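Local coordinates for ribonucleoside-diphosphate reductase subunit beta (Streptococcus sanguinis, PDB 4N83), which forms the metal-bearing beta subunit of a class Ib ribonucleotide reductase, active with manganese or iron, and probably takes part in making deoxyribonucleotides for DNA synthesis, at residues T26-L31 with I188-V193; S20-L25 with E87-N92. All coordinates share one frame; numbering follows the deposited sequence.

Interaction 1: T26-L31 with I188-V193; sequences TEQFWL and IRDESV. With MN (manganese (II) ion), chain J; MN (manganese (II) ion), chain I.
Trp30 and Asp190 meet in a buried hydrogen bond from an indole to a carboxylate that also accepts a hydrogen bond from a histidine. Trp30 NE1 gives its hydrogen to Asp190 OD2 over 2.7 Å, with an N-H...O angle of 156°. The oxygen lies close to the indole plane and is approached on its syn side, 28° out of the carboxylate plane. The indole gets there because its CG sits between the backbone N and the carbonyl carbon of Trp30 (chi1 62°). Asp190 OD2 also accepts from His100 NE2, so one oxygen carries two donors. The negative charge of Asp190 would be expected to polarise the His100 imidazole.

Gln28, just past the end of helix 16-27, packs on Arg189 with its aliphatic part. Its CG lies over one face of the guanidinium, 3.5 Å from Arg189 NE. The Gln28 amide reaches on to Val193 CG2.

Glu191 points from helix 178-206 to the metals. Its OE2 binds one manganese at 2.2 Å and its OE1 the other at 2.4 Å. His100 binds the first of these ions. The chain Trp30-Asp190-His100-manganese matches the tryptophan-aspartate-histidine-metal array of ribonucleotide reductase small subunits, a likely path for radical transfer.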
loop_
_atom_site.group_PDB
_atom_site.type_symbol
_atom_site.label_atom_id
_atom_site.label_comp_id
_atom_site.label_asym_id
_atom_site.label_seq_id
_atom_site.Cartn_x
_atom_site.Cartn_y
_atom_site.Cartn_z
ATOM N N THR A 26 -9.431 -4.330 3.737
ATOM C CA THR A 26 -9.094 -5.350 2.744
ATOM C C THR A 26 -10.350 -5.926 2.085
ATOM O O THR A 26 -10.364 -6.187 0.882
ATOM C CB THR A 26 -8.276 -6.498 3.364
ATOM O OG1 THR A 26 -8.942 -6.991 4.535
ATOM C CG2 THR A 26 -6.876 -6.018 3.728
ATOM N N GLU A 27 -11.398 -6.125 2.880
ATOM C CA GLU A 27 -12.705 -6.518 2.351
ATOM C C GLU A 27 -13.315 -5.405 1.493
ATOM O O GLU A 27 -14.089 -5.679 0.574
ATOM C CB GLU A 27 -13.664 -6.886 3.488
ATOM C CG GLU A 27 -13.382 -8.235 4.135
ATOM C CD GLU A 27 -14.296 -8.530 5.314
ATOM O OE1 GLU A 27 -14.799 -7.577 5.950
ATOM O OE2 GLU A 27 -14.512 -9.723 5.613
ATOM N N GLN A 28 -12.962 -4.155 1.797
ATOM C CA GLN A 28 -13.392 -2.999 1.005
ATOM C C GLN A 28 -12.405 -2.646 -0.120
ATOM O O GLN A 28 -12.240 -1.473 -0.457
ATOM C CB GLN A 28 -13.598 -1.779 1.914
ATOM C CG GLN A 28 -14.846 -1.834 2.778
ATOM C CD GLN A 28 -14.996 -0.612 3.669
ATOM O OE1 GLN A 28 -14.389 0.434 3.419
ATOM N NE2 GLN A 28 -15.810 -0.734 4.712
ATOM N N PHE A 29 -11.753 -3.656 -0.695
ATOM C CA PHE A 29 -10.852 -3.468 -1.838
ATOM C C PHE A 29 -11.668 -3.273 -3.118
ATOM O O PHE A 29 -12.702 -3.918 -3.300
ATOM C CB PHE A 29 -9.920 -4.683 -1.972
ATOM C CG PHE A 29 -9.114 -4.715 -3.245
ATOM C CD1 PHE A 29 -7.791 -4.291 -3.259
ATOM C CD2 PHE A 29 -9.669 -5.202 -4.425
ATOM C CE1 PHE A 29 -7.045 -4.335 -4.428
ATOM C CE2 PHE A 29 -8.929 -5.244 -5.595
ATOM C CZ PHE A 29 -7.614 -4.810 -5.597
ATOM N N TRP A 30 -11.201 -2.391 -4.002
ATOM C CA TRP A 30 -11.879 -2.153 -5.283
ATOM C C TRP A 30 -10.972 -1.510 -6.335
ATOM O O TRP A 30 -9.906 -0.977 -6.013
ATOM C CB TRP A 30 -13.121 -1.284 -5.077
ATOM C CG TRP A 30 -12.831 0.081 -4.530
ATOM C CD1 TRP A 30 -12.633 0.415 -3.225
ATOM C CD2 TRP A 30 -12.719 1.298 -5.277
ATOM N NE1 TRP A 30 -12.399 1.762 -3.108
ATOM C CE2 TRP A 30 -12.446 2.329 -4.354
ATOM C CE3 TRP A 30 -12.819 1.616 -6.636
ATOM C CZ2 TRP A 30 -12.273 3.659 -4.747
ATOM C CZ3 TRP A 30 -12.647 2.940 -7.027
ATOM C CH2 TRP A 30 -12.377 3.944 -6.083
ATOM N N LEU A 31 -11.417 -1.571 -7.589
ATOM C CA LEU A 31 -10.697 -0.976 -8.716
ATOM C C LEU A 31 -11.644 -0.236 -9.663
ATOM O O LEU A 31 -12.790 -0.639 -9.856
ATOM C CB LEU A 31 -9.933 -2.051 -9.496
ATOM C CG LEU A 31 -8.645 -2.589 -8.867
ATOM C CD1 LEU A 31 -8.146 -3.800 -9.641
ATOM C CD2 LEU A 31 -7.571 -1.512 -8.809
ATOM N N ILE A 188 -15.670 7.347 -0.469
ATOM C CA ILE A 188 -16.207 7.802 0.816
ATOM C C ILE A 188 -16.296 6.643 1.819
ATOM O O ILE A 188 -16.076 6.839 3.015
ATOM C CB ILE A 188 -17.598 8.463 0.645
ATOM C CG1 ILE A 188 -17.486 9.731 -0.213
ATOM C CG2 ILE A 188 -18.209 8.808 2.001
ATOM C CD1 ILE A 188 -18.786 10.143 -0.872
ATOM N N ARG A 189 -16.614 5.445 1.329
ATOM C CA ARG A 189 -16.665 4.254 2.180
ATOM C C ARG A 189 -15.298 3.950 2.794
ATOM O O ARG A 189 -15.210 3.585 3.968
ATOM C CB ARG A 189 -17.161 3.037 1.391
ATOM C CG ARG A 189 -17.488 1.830 2.260
ATOM C CD ARG A 189 -17.948 0.641 1.431
ATOM N NE ARG A 189 -16.856 0.025 0.676
ATOM C CZ ARG A 189 -16.998 -1.004 -0.160
ATOM N NH1 ARG A 189 -18.190 -1.553 -0.365
ATOM N NH2 ARG A 189 -15.938 -1.489 -0.798
ATOM N N ASP A 190 -14.240 4.099 1.999
ATOM C CA ASP A 190 -12.871 3.901 2.484
ATOM C C ASP A 190 -12.444 5.016 3.433
ATOM O O ASP A 190 -11.871 4.747 4.490
ATOM C CB ASP A 190 -11.875 3.818 1.319
ATOM C CG ASP A 190 -11.918 2.483 0.599
ATOM O OD1 ASP A 190 -12.246 1.455 1.232
ATOM O OD2 ASP A 190 -11.606 2.461 -0.610
ATOM N N GLU A 191 -12.720 6.261 3.052
ATOM C CA GLU A 191 -12.298 7.417 3.846
ATOM C C GLU A 191 -13.080 7.557 5.150
ATOM O O GLU A 191 -12.574 8.125 6.118
ATOM C CB GLU A 191 -12.387 8.712 3.028
ATOM C CG GLU A 191 -11.415 8.791 1.854
ATOM C CD GLU A 191 -9.959 8.615 2.256
ATOM O OE1 GLU A 191 -9.621 8.831 3.439
ATOM O OE2 GLU A 191 -9.141 8.252 1.385
ATOM N N SER A 192 -14.307 7.043 5.178
ATOM C CA SER A 192 -15.087 6.996 6.414
ATOM C C SER A 192 -14.392 6.122 7.460
ATOM O O SER A 192 -14.389 6.449 8.646
ATOM C CB SER A 192 -16.499 6.470 6.139
ATOM O OG SER A 192 -17.282 6.467 7.318
ATOM N N VAL A 193 -13.795 5.021 7.004
ATOM C CA VAL A 193 -13.070 4.097 7.880
ATOM C C VAL A 193 -11.677 4.629 8.238
ATOM O O VAL A 193 -11.191 4.398 9.348
ATOM C CB VAL A 193 -12.939 2.694 7.238
ATOM C CG1 VAL A 193 -12.159 1.751 8.148
ATOM C CG2 VAL A 193 -14.315 2.115 6.936
HETATM MN MN MN J . -8.486 9.585 -0.239
HETATM MN MN MN I . -7.341 8.535 4.232
#

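Interaction 2: S20-L25 with E87-N92; sequences STWEKL and EAVFNN
Helices 16-27 and 84-111 run nearly parallel here, their local axes at 19° and 9.8 Å apart at closest approach, with Trp22 and Val89 as the nearest backbone pair. Trp22 spans from one helix to the other. Its CG is anti to the backbone N (chi1 174°), which carries the six-membered ring across to the other helix. The ring arrives by its edge. Trp22 CZ3 is 3.4 Å from Ala88 O, which lies in the ring plane, and 3.8 Å from Ala88 CB. Trp10 also meets the Trp22 ring, with the planes at about 55°.

Val89 serves both Thr21 and Leu25 with one methyl. Val89 CG1 is 4.0 Å from Thr21 CG2 and 4.1 Å from Leu25 CD1, and both side chains cross it at about a right angle. The Thr21 hydroxyl is hydrogen-bonded to Ile17 O, within its own helix. One turn further on, Asn92 reaches across Leu25 at a slant, its OD1 3.1 Å from Leu25 CB.

All six touching residues are buried. Lys102 of the second subunit packs on Trp22, and Phe95 of that same subunit on Asn92. The pairing joins an N-terminal helix to a metal-bearing helix of the ferritin-like, all-helical fold of ribonucleotide reductase small subunits.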
loop_
_atom_site.group_PDB
_atom_site.type_symbol
_atom_site.label_atom_id
_atom_site.label_comp_id
_atom_site.label_asym_id
_atom_site.label_seq_id
_atom_site.Cartn_x
_atom_site.Cartn_y
_atom_site.Cartn_z
ATOM N N SER A 20 -9.595 -5.620 13.115
ATOM C CA SER A 20 -10.850 -5.257 12.461
ATOM C C SER A 20 -10.674 -4.233 11.341
ATOM O O SER A 20 -11.352 -4.314 10.317
ATOM C CB SER A 20 -11.859 -4.737 13.490
ATOM O OG SER A 20 -11.314 -3.683 14.259
ATOM N N THR A 21 -9.770 -3.276 11.535
ATOM C CA THR A 21 -9.534 -2.232 10.534
ATOM C C THR A 21 -8.858 -2.795 9.286
ATOM O O THR A 21 -9.151 -2.366 8.170
ATOM C CB THR A 21 -8.682 -1.078 11.092
ATOM O OG1 THR A 21 -9.210 -0.656 12.355
ATOM C CG2 THR A 21 -8.685 0.101 10.121
ATOM N N TRP A 22 -7.948 -3.746 9.483
ATOM C CA TRP A 22 -7.340 -4.467 8.369
ATOM C C TRP A 22 -8.402 -5.273 7.621
ATOM O O TRP A 22 -8.507 -5.183 6.398
ATOM C CB TRP A 22 -6.227 -5.391 8.872
ATOM C CG TRP A 22 -5.643 -6.274 7.810
ATOM C CD1 TRP A 22 -6.077 -7.515 7.451
ATOM C CD2 TRP A 22 -4.515 -5.987 6.974
ATOM N NE1 TRP A 22 -5.292 -8.020 6.444
ATOM C CE2 TRP A 22 -4.325 -7.103 6.133
ATOM C CE3 TRP A 22 -3.647 -4.895 6.853
ATOM C CZ2 TRP A 22 -3.305 -7.158 5.183
ATOM C CZ3 TRP A 22 -2.632 -4.953 5.907
ATOM C CH2 TRP A 22 -2.470 -6.078 5.088
ATOM N N GLU A 23 -9.182 -6.053 8.367
ATOM C CA GLU A 23 -10.264 -6.852 7.796
ATOM C C GLU A 23 -11.194 -6.007 6.934
ATOM O O GLU A 23 -11.394 -6.300 5.756
ATOM C CB GLU A 23 -11.080 -7.527 8.902
ATOM C CG GLU A 23 -10.427 -8.769 9.493
ATOM C CD GLU A 23 -11.235 -9.384 10.625
ATOM O OE1 GLU A 23 -12.106 -8.690 11.198
ATOM O OE2 GLU A 23 -10.992 -10.568 10.946
ATOM N N LYS A 24 -11.743 -4.953 7.531
ATOM C CA LYS A 24 -12.723 -4.099 6.861
ATOM C C LYS A 24 -12.178 -3.471 5.583
ATOM O O LYS A 24 -12.837 -3.502 4.546
ATOM C CB LYS A 24 -13.218 -3.003 7.810
ATOM C CG LYS A 24 -14.227 -2.050 7.185
ATOM C CD LYS A 24 -15.277 -1.588 8.183
ATOM C CE LYS A 24 -16.348 -2.649 8.388
ATOM N NZ LYS A 24 -17.429 -2.187 9.301
ATOM N N LEU A 25 -10.975 -2.908 5.661
ATOM C CA LEU A 25 -10.378 -2.222 4.514
ATOM C C LEU A 25 -10.004 -3.182 3.386
ATOM O O LEU A 25 -10.235 -2.882 2.215
ATOM C CB LEU A 25 -9.155 -1.407 4.942
ATOM C CG LEU A 25 -9.440 -0.118 5.720
ATOM C CD1 LEU A 25 -8.182 0.387 6.412
ATOM C CD2 LEU A 25 -10.014 0.955 4.805
ATOM N N GLU A 87 1.234 -0.287 11.038
ATOM C CA GLU A 87 2.038 0.039 9.863
ATOM C C GLU A 87 1.527 -0.716 8.638
ATOM O O GLU A 87 1.459 -0.156 7.544
ATOM C CB GLU A 87 3.522 -0.266 10.104
ATOM C CG GLU A 87 4.442 0.279 9.016
ATOM C CD GLU A 87 5.883 0.482 9.469
ATOM O OE1 GLU A 87 6.188 0.262 10.661
ATOM O OE2 GLU A 87 6.717 0.868 8.623
ATOM N N ALA A 88 1.158 -1.981 8.832
ATOM C CA ALA A 88 0.547 -2.782 7.767
ATOM C C ALA A 88 -0.770 -2.157 7.299
ATOM O O ALA A 88 -1.008 -2.029 6.098
ATOM C CB ALA A 88 0.321 -4.213 8.235
ATOM N N VAL A 89 -1.612 -1.758 8.251
ATOM C CA VAL A 89 -2.870 -1.082 7.926
ATOM C C VAL A 89 -2.597 0.173 7.092
ATOM O O VAL A 89 -3.308 0.439 6.127
ATOM C CB VAL A 89 -3.677 -0.707 9.191
ATOM C CG1 VAL A 89 -4.930 0.076 8.821
ATOM C CG2 VAL A 89 -4.058 -1.955 9.977
ATOM N N PHE A 90 -1.559 0.926 7.458
ATOM C CA PHE A 90 -1.188 2.143 6.724
ATOM C C PHE A 90 -0.642 1.865 5.324
ATOM O O PHE A 90 -0.776 2.704 4.433
ATOM C CB PHE A 90 -0.197 2.998 7.526
ATOM C CG PHE A 90 -0.855 3.878 8.551
ATOM C CD1 PHE A 90 -1.760 4.853 8.158
ATOM C CD2 PHE A 90 -0.575 3.736 9.903
ATOM C CE1 PHE A 90 -2.377 5.666 9.092
ATOM C CE2 PHE A 90 -1.189 4.547 10.842
ATOM C CZ PHE A 90 -2.091 5.513 10.437
ATOM N N ASN A 91 -0.033 0.698 5.130
ATOM C CA ASN A 91 0.384 0.275 3.791
ATOM C C ASN A 91 -0.838 0.052 2.911
ATOM O O ASN A 91 -0.867 0.482 1.755
ATOM C CB ASN A 91 1.229 -1.000 3.848
ATOM C CG ASN A 91 2.544 -0.797 4.577
ATOM O OD1 ASN A 91 3.138 0.283 4.527
ATOM N ND2 ASN A 91 3.010 -1.842 5.257
ATOM N N ASN A 92 -1.843 -0.616 3.476
ATOM C CA ASN A 92 -3.141 -0.775 2.825
ATOM C C ASN A 92 -3.831 0.570 2.586
ATOM O O ASN A 92 -4.394 0.798 1.515
ATOM C CB ASN A 92 -4.054 -1.681 3.660
ATOM C CG ASN A 92 -5.489 -1.662 3.177
ATOM O OD1 ASN A 92 -6.343 -1.019 3.782
ATOM N ND2 ASN A 92 -5.757 -2.344 2.069
#

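Overall arrangement
From the N terminus, the chain enters helix 16-27, which serves both contacts. Its 20-25 part meets 87-92 in interaction 2, closing a loop of 61 residues. The end of the helix and the turn after it, 26-31, meet 188-193 in interaction 1, across 156 mostly helical residues. The two contacts cross, since their segments alternate along the chain. Their centres are 10 Å apart, and they touch where Val193 packs on Lys24 and Leu25. Helix 16-27 with its following turn thus ties helix 84-111 to helix 178-206, both of which supply manganese ligands. Both contacts also touch the second subunit; Phe29 stacks on Phe29 of that subunit.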